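PDB 6DX5: RNA-dependent RNA polymerase from Farallon virus, which probably copies and transcribes the viral RNA genome, and carries in the N-terminal piece crystallised here an OTU-type cysteine protease domain of the deubiquitinase class. Local coordinates for residues A[21-26]-A[148-153]; A[137-142]-A[154-159]. All blocks are in the same frame, centred on the assembly; numbering follows the deposited sequence.

How the interactions relate
Both contacts use the strand 151-157 of the viral OTU domain, which runs antiparallel to strand 140-145 in the same mixed sheet. Interaction 1 lies where the chain enters this strand, beside the loop that leads to strand 26-29; interaction 2 takes up its far part as one half of a beta hairpin. Their centres are about 17 Å apart, and they are joined by chain continuity, Asp-153 of the first preceding Val-154 of the second, with no other touch between them. Interaction 2 also borders a dithiothreitol pocket: Thr-139 and Val-141 bond through their backbones to Phe-166, and their side chains rest on Ala-165, both pocket residues.

Interaction 1: residues A[21-26]-A[148-153]; sequences AIPDFF and DMKVLD
Ile-22 and Met-149 meet through both backbone and side chain, and between them they hold the loop 21-26 against the start of strand 151-157. The backbone link is one hydrogen bond, from Ile-22 N to Met-149 O at 3.3 Å, long but fairly straight (N-H...O 163°). It belongs to a single beta bridge between Ala-21 and Lys-150. Beyond that bridge the loop curls away at once: Ile-22 O receives both Phe-25 N and Phe-26 N, which closes a compact turn of helical backbone shape.

The apolar packing centres on Ile-22, whose two branches go to different partners. CG2 stands anti to the backbone N (chi1 of CG1 -69°) and meets Met-149 CE at 3.4 Å, a tight carbon pair. Met-149 is folded at chi2 and chi3, which brings its methyl back to the isoleucine, the two side chains crossing at about a right angle. The other branch ends in CD1, 3.6 Å from Val-151 CG2. Nearer the surface, Pro-23 CD lies 4.0 Å from Met-149 CB.

Among the polar groups, Asp-148 OD1 accepts from Lys-150 N at 3.2 Å, an Asx turn that shapes the chain just ahead of the strand. The modelled end of Lys-150 comes back towards Ala-21, but its exact placement is doubtful. At the classic beta bulge of Leu-152 and Asp-153 opposite Asn-144, Asp-153 OD1 forms a salt bridge to Arg-170 of the second subunit.

Inward, Ile-22 packs on Leu-178 of strand 174-180 and on Trp-143 and Val-145 of strand 140-145, and so joins the loop to both strands, while Met-149 adds strand 166-171 through Val-169.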
loop_
_atom_site.group_PDB
_atom_site.type_symbol
_atom_site.label_atom_id
_atom_site.label_comp_id
_atom_site.label_asym_id
_atom_site.label_seq_id
_atom_site.Cartn_x
_atom_site.Cartn_y
_atom_site.Cartn_z
ATOM N N ALA A 21 -3.581 -6.365 -20.363
ATOM C CA ALA A 21 -3.573 -5.086 -21.042
ATOM C C ALA A 21 -4.946 -4.430 -20.851
ATOM O O ALA A 21 -5.959 -4.970 -21.317
ATOM C CB ALA A 21 -3.279 -5.296 -22.524
ATOM N N ILE A 22 -4.981 -3.253 -20.225
ATOM C CA ILE A 22 -6.243 -2.515 -19.998
ATOM C C ILE A 22 -7.031 -2.259 -21.289
ATOM O O ILE A 22 -8.251 -2.490 -21.288
ATOM C CB ILE A 22 -6.009 -1.194 -19.243
ATOM C CG1 ILE A 22 -5.594 -1.456 -17.789
ATOM C CG2 ILE A 22 -7.271 -0.321 -19.234
ATOM C CD1 ILE A 22 -6.442 -2.489 -17.100
ATOM N N PRO A 23 -6.432 -1.818 -22.411
ATOM C CA PRO A 23 -7.273 -1.497 -23.586
ATOM C C PRO A 23 -7.973 -2.705 -24.203
ATOM O O PRO A 23 -8.925 -2.516 -24.963
ATOM C CB PRO A 23 -6.279 -0.857 -24.572
ATOM C CG PRO A 23 -5.142 -0.365 -23.702
ATOM C CD PRO A 23 -5.018 -1.477 -22.688
ATOM N N ASP A 24 -7.564 -3.936 -23.882
ATOM C CA ASP A 24 -8.283 -5.123 -24.352
ATOM C C ASP A 24 -9.622 -5.369 -23.648
ATOM O O ASP A 24 -10.406 -6.180 -24.148
ATOM C CB ASP A 24 -7.439 -6.403 -24.184
ATOM C CG ASP A 24 -6.103 -6.394 -24.977
ATOM O OD1 ASP A 24 -5.164 -7.077 -24.506
ATOM O OD2 ASP A 24 -5.985 -5.747 -26.054
ATOM N N PHE A 25 -9.878 -4.738 -22.491
ATOM C CA PHE A 25 -11.102 -4.939 -21.711
ATOM C C PHE A 25 -11.851 -3.655 -21.387
ATOM O O PHE A 25 -13.052 -3.726 -21.114
ATOM C CB PHE A 25 -10.787 -5.679 -20.381
ATOM C CG PHE A 25 -10.230 -7.065 -20.596
ATOM C CD1 PHE A 25 -11.080 -8.155 -20.689
ATOM C CD2 PHE A 25 -8.863 -7.269 -20.794
ATOM C CE1 PHE A 25 -10.580 -9.435 -20.962
ATOM C CE2 PHE A 25 -8.343 -8.558 -21.066
ATOM C CZ PHE A 25 -9.201 -9.637 -21.149
ATOM N N PHE A 26 -11.204 -2.489 -21.417
ATOM C CA PHE A 26 -11.816 -1.250 -20.975
ATOM C C PHE A 26 -11.600 -0.139 -21.988
ATOM O O PHE A 26 -10.579 -0.079 -22.682
ATOM C CB PHE A 26 -11.237 -0.736 -19.669
ATOM C CG PHE A 26 -11.371 -1.673 -18.506
ATOM C CD1 PHE A 26 -12.492 -1.609 -17.676
ATOM C CD2 PHE A 26 -10.352 -2.574 -18.193
ATOM C CE1 PHE A 26 -12.617 -2.458 -16.576
ATOM C CE2 PHE A 26 -10.468 -3.419 -17.067
ATOM C CZ PHE A 26 -11.618 -3.357 -16.271
ATOM N N ASP A 148 2.533 2.337 -21.004
ATOM C CA ASP A 148 1.865 1.667 -22.114
ATOM C C ASP A 148 0.596 0.895 -21.690
ATOM O O ASP A 148 0.148 0.001 -22.424
ATOM C CB ASP A 148 2.852 0.731 -22.807
ATOM C CG ASP A 148 3.403 -0.354 -21.873
ATOM O OD1 ASP A 148 2.705 -0.752 -20.919
ATOM O OD2 ASP A 148 4.529 -0.853 -22.103
ATOM N N MET A 149 0.039 1.186 -20.516
ATOM C CA MET A 149 -1.248 0.668 -20.035
ATOM C C MET A 149 -1.243 -0.840 -19.733
ATOM O O MET A 149 -2.305 -1.436 -19.588
ATOM C CB MET A 149 -2.385 1.016 -21.013
ATOM C CG MET A 149 -2.736 2.507 -21.059
ATOM S SD MET A 149 -3.668 3.170 -19.605
ATOM C CE MET A 149 -5.238 2.362 -19.736
ATOM N N LYS A 150 -0.072 -1.474 -19.605
ATOM C CA LYS A 150 0.043 -2.831 -19.055
ATOM C C LYS A 150 -0.020 -2.772 -17.540
ATOM O O LYS A 150 0.634 -1.916 -16.916
ATOM C CB LYS A 150 1.372 -3.507 -19.444
ATOM C CG LYS A 150 1.709 -3.692 -20.907
ATOM C CD LYS A 150 0.539 -4.071 -21.761
ATOM C CE LYS A 150 -0.018 -2.865 -22.405
ATOM N NZ LYS A 150 -1.378 -2.918 -22.924
ATOM N N VAL A 151 -0.781 -3.702 -16.950
ATOM C CA VAL A 151 -1.053 -3.676 -15.519
ATOM C C VAL A 151 0.191 -4.071 -14.735
ATOM O O VAL A 151 0.861 -5.068 -15.055
ATOM C CB VAL A 151 -2.224 -4.610 -15.179
ATOM C CG1 VAL A 151 -2.466 -4.625 -13.659
ATOM C CG2 VAL A 151 -3.471 -4.152 -15.869
ATOM N N LEU A 152 0.514 -3.294 -13.694
ATOM C CA LEU A 152 1.568 -3.703 -12.763
ATOM C C LEU A 152 0.966 -4.484 -11.594
ATOM O O LEU A 152 1.466 -5.545 -11.238
ATOM C CB LEU A 152 2.336 -2.481 -12.232
ATOM C CG LEU A 152 3.059 -1.549 -13.205
ATOM C CD1 LEU A 152 3.202 -0.108 -12.666
ATOM C CD2 LEU A 152 4.398 -2.136 -13.425
ATOM N N ASP A 153 -0.086 -3.952 -10.973
ATOM C CA ASP A 153 -0.863 -4.711 -9.998
ATOM C C ASP A 153 -2.181 -3.978 -9.815
ATOM O O ASP A 153 -2.418 -2.929 -10.426
ATOM C CB ASP A 153 -0.112 -4.906 -8.671
ATOM C CG ASP A 153 0.493 -3.614 -8.148
ATOM O OD1 ASP A 153 1.746 -3.533 -7.993
ATOM O OD2 ASP A 153 -0.301 -2.668 -7.913
#

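Interaction 2: residues A[137-142]-A[154-159]; sequences NVTIVI and VQKFGT
Four backbone hydrogen bonds tie Ile-140 and Ile-142 to Phe-157 and Gln-155, in the regular pattern of an antiparallel hairpin. Each isoleucine both gives and receives: Ile-140 N bonds to Phe-157 O at 2.9 Å, and Ile-142 N to Gln-155 O at 2.7 Å. Between these hydrogen-bonded pairs sits the non-hydrogen-bonded pair Val-141 and Lys-156. The strand axes run at 165°, close to exactly antiparallel, and CA-H...O contacts such as Thr-139 CA to Phe-157 O, 3.1 Å, fill in between the N-H bonds.

Apolar contacts divide between the two faces. On that of Val-141 and Lys-156, Val-141 CG1 presses on Val-154 CG2 at 3.5 Å. Lys-156 has CG anti to its backbone N (chi1 175°), which lays CG against Thr-139 CG2 at 3.5 Å. On the face of Ile-140, Ile-142 and Phe-157, Ile-142 CG1 comes up to the edge of the phenyl ring, 4.4 Å from CE2.

The polar ends find partners mostly at the turn after the strand. Bends at chi3 and chi4 turn Lys-156 NZ onto Gly-158 O, 2.6 Å away; Asp-160 O accepts from it too, and Trp-6 adds a cation-pi contact. Thr-139 OG1 bonds to Asp-160 N, and Gln-155 NE2 to Asn-144 OD1 of strand 140-145.

Phe-157 and Ile-140 pack on helix 126-136, while Ile-140 and Ile-142 touch helix 37-47. On the two outer sides of the hairpin, backbone bonds from Val-141 carry the sheet on to strand 166-171, and those from Val-154 and Lys-156 to strand 13-16.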
loop_
_atom_site.group_PDB
_atom_site.type_symbol
_atom_site.label_atom_id
_atom_site.label_comp_id
_atom_site.label_asym_id
_atom_site.label_seq_id
_atom_site.Cartn_x
_atom_site.Cartn_y
_atom_site.Cartn_z
ATOM N N ASN A 137 -21.238 1.743 -0.195
ATOM C CA ASN A 137 -21.465 0.296 -0.362
ATOM C C ASN A 137 -21.203 -0.172 -1.801
ATOM O O ASN A 137 -22.025 -0.857 -2.400
ATOM C CB ASN A 137 -22.889 -0.091 0.073
ATOM C CG ASN A 137 -23.062 -1.580 0.163
ATOM O OD1 ASN A 137 -22.076 -2.321 0.365
ATOM N ND2 ASN A 137 -24.298 -2.046 0.026
ATOM N N VAL A 138 -20.069 0.235 -2.376
ATOM C CA VAL A 138 -19.706 -0.153 -3.735
ATOM C C VAL A 138 -18.303 -0.718 -3.698
ATOM O O VAL A 138 -17.601 -0.629 -2.685
ATOM C CB VAL A 138 -19.757 0.996 -4.761
ATOM C CG1 VAL A 138 -21.140 1.518 -4.893
ATOM C CG2 VAL A 138 -18.742 2.134 -4.415
ATOM N N THR A 139 -17.909 -1.307 -4.829
ATOM C CA THR A 139 -16.567 -1.803 -5.039
ATOM C C THR A 139 -15.810 -0.873 -5.982
ATOM O O THR A 139 -16.304 -0.530 -7.076
ATOM C CB THR A 139 -16.634 -3.220 -5.581
ATOM O OG1 THR A 139 -17.288 -4.015 -4.591
ATOM C CG2 THR A 139 -15.232 -3.789 -5.819
ATOM N N ILE A 140 -14.611 -0.478 -5.575
ATOM C CA ILE A 140 -13.748 0.343 -6.419
ATOM C C ILE A 140 -12.491 -0.465 -6.696
ATOM O O ILE A 140 -11.878 -0.999 -5.756
ATOM C CB ILE A 140 -13.413 1.695 -5.758
ATOM C CG1 ILE A 140 -14.677 2.439 -5.514
ATOM C CG2 ILE A 140 -12.505 2.586 -6.685
ATOM C CD1 ILE A 140 -14.502 3.689 -4.587
ATOM N N VAL A 141 -12.120 -0.564 -7.978
ATOM C CA VAL A 141 -10.922 -1.274 -8.395
ATOM C C VAL A 141 -9.918 -0.255 -8.900
ATOM O O VAL A 141 -10.265 0.587 -9.723
ATOM C CB VAL A 141 -11.243 -2.303 -9.486
ATOM C CG1 VAL A 141 -10.035 -3.058 -9.826
ATOM C CG2 VAL A 141 -12.379 -3.232 -9.004
ATOM N N ILE A 142 -8.678 -0.319 -8.405
ATOM C CA ILE A 142 -7.610 0.586 -8.821
ATOM C C ILE A 142 -6.607 -0.241 -9.612
ATOM O O ILE A 142 -5.972 -1.147 -9.064
ATOM C CB ILE A 142 -6.902 1.263 -7.643
ATOM C CG1 ILE A 142 -7.892 1.882 -6.642
ATOM C CG2 ILE A 142 -5.912 2.315 -8.191
ATOM C CD1 ILE A 142 -8.491 3.119 -7.119
ATOM N N VAL A 154 -3.067 -4.562 -9.006
ATOM C CA VAL A 154 -4.423 -4.040 -8.901
ATOM C C VAL A 154 -4.944 -4.327 -7.500
ATOM O O VAL A 154 -4.664 -5.386 -6.944
ATOM C CB VAL A 154 -5.323 -4.639 -10.002
ATOM C CG1 VAL A 154 -5.254 -6.115 -9.969
ATOM C CG2 VAL A 154 -6.750 -4.160 -9.864
ATOM N N GLN A 155 -5.635 -3.337 -6.906
ATOM C CA GLN A 155 -6.325 -3.431 -5.632
ATOM C C GLN A 155 -7.808 -3.183 -5.854
ATOM O O GLN A 155 -8.224 -2.484 -6.801
ATOM C CB GLN A 155 -5.835 -2.411 -4.612
ATOM C CG GLN A 155 -4.386 -2.392 -4.361
ATOM C CD GLN A 155 -3.692 -1.237 -5.089
ATOM O OE1 GLN A 155 -3.959 -0.021 -4.829
ATOM N NE2 GLN A 155 -2.803 -1.607 -6.022
ATOM N N LYS A 156 -8.594 -3.713 -4.926
ATOM C CA LYS A 156 -10.055 -3.672 -4.985
ATOM C C LYS A 156 -10.565 -3.410 -3.563
ATOM O O LYS A 156 -10.248 -4.160 -2.646
ATOM C CB LYS A 156 -10.564 -5.002 -5.538
ATOM C CG LYS A 156 -12.063 -5.288 -5.604
ATOM C CD LYS A 156 -12.206 -6.560 -6.453
ATOM C CE LYS A 156 -12.817 -7.772 -5.742
ATOM N NZ LYS A 156 -13.912 -7.458 -4.810
ATOM N N PHE A 157 -11.279 -2.312 -3.365
ATOM C CA PHE A 157 -11.978 -2.047 -2.123
ATOM C C PHE A 157 -13.402 -2.520 -2.322
ATOM O O PHE A 157 -14.090 -2.012 -3.210
ATOM C CB PHE A 157 -11.955 -0.564 -1.787
ATOM C CG PHE A 157 -10.581 -0.024 -1.556
ATOM C CD1 PHE A 157 -10.066 0.019 -0.269
ATOM C CD2 PHE A 157 -9.817 0.486 -2.592
ATOM C CE1 PHE A 157 -8.809 0.534 -0.013
ATOM C CE2 PHE A 157 -8.539 1.002 -2.330
ATOM C CZ PHE A 157 -8.065 1.031 -1.033
ATOM N N GLY A 158 -13.826 -3.502 -1.535
ATOM C CA GLY A 158 -15.138 -4.089 -1.714
ATOM C C GLY A 158 -15.047 -5.502 -2.257
ATOM O O GLY A 158 -14.001 -5.958 -2.721
ATOM N N THR A 159 -16.192 -6.199 -2.201
ATOM C CA THR A 159 -16.274 -7.622 -2.537
ATOM C C THR A 159 -16.879 -7.942 -3.902
ATOM O O THR A 159 -16.956 -9.124 -4.245
ATOM C CB THR A 159 -17.117 -8.361 -1.501
ATOM O OG1 THR A 159 -18.407 -7.743 -1.448
ATOM C CG2 THR A 159 -16.440 -8.308 -0.144
#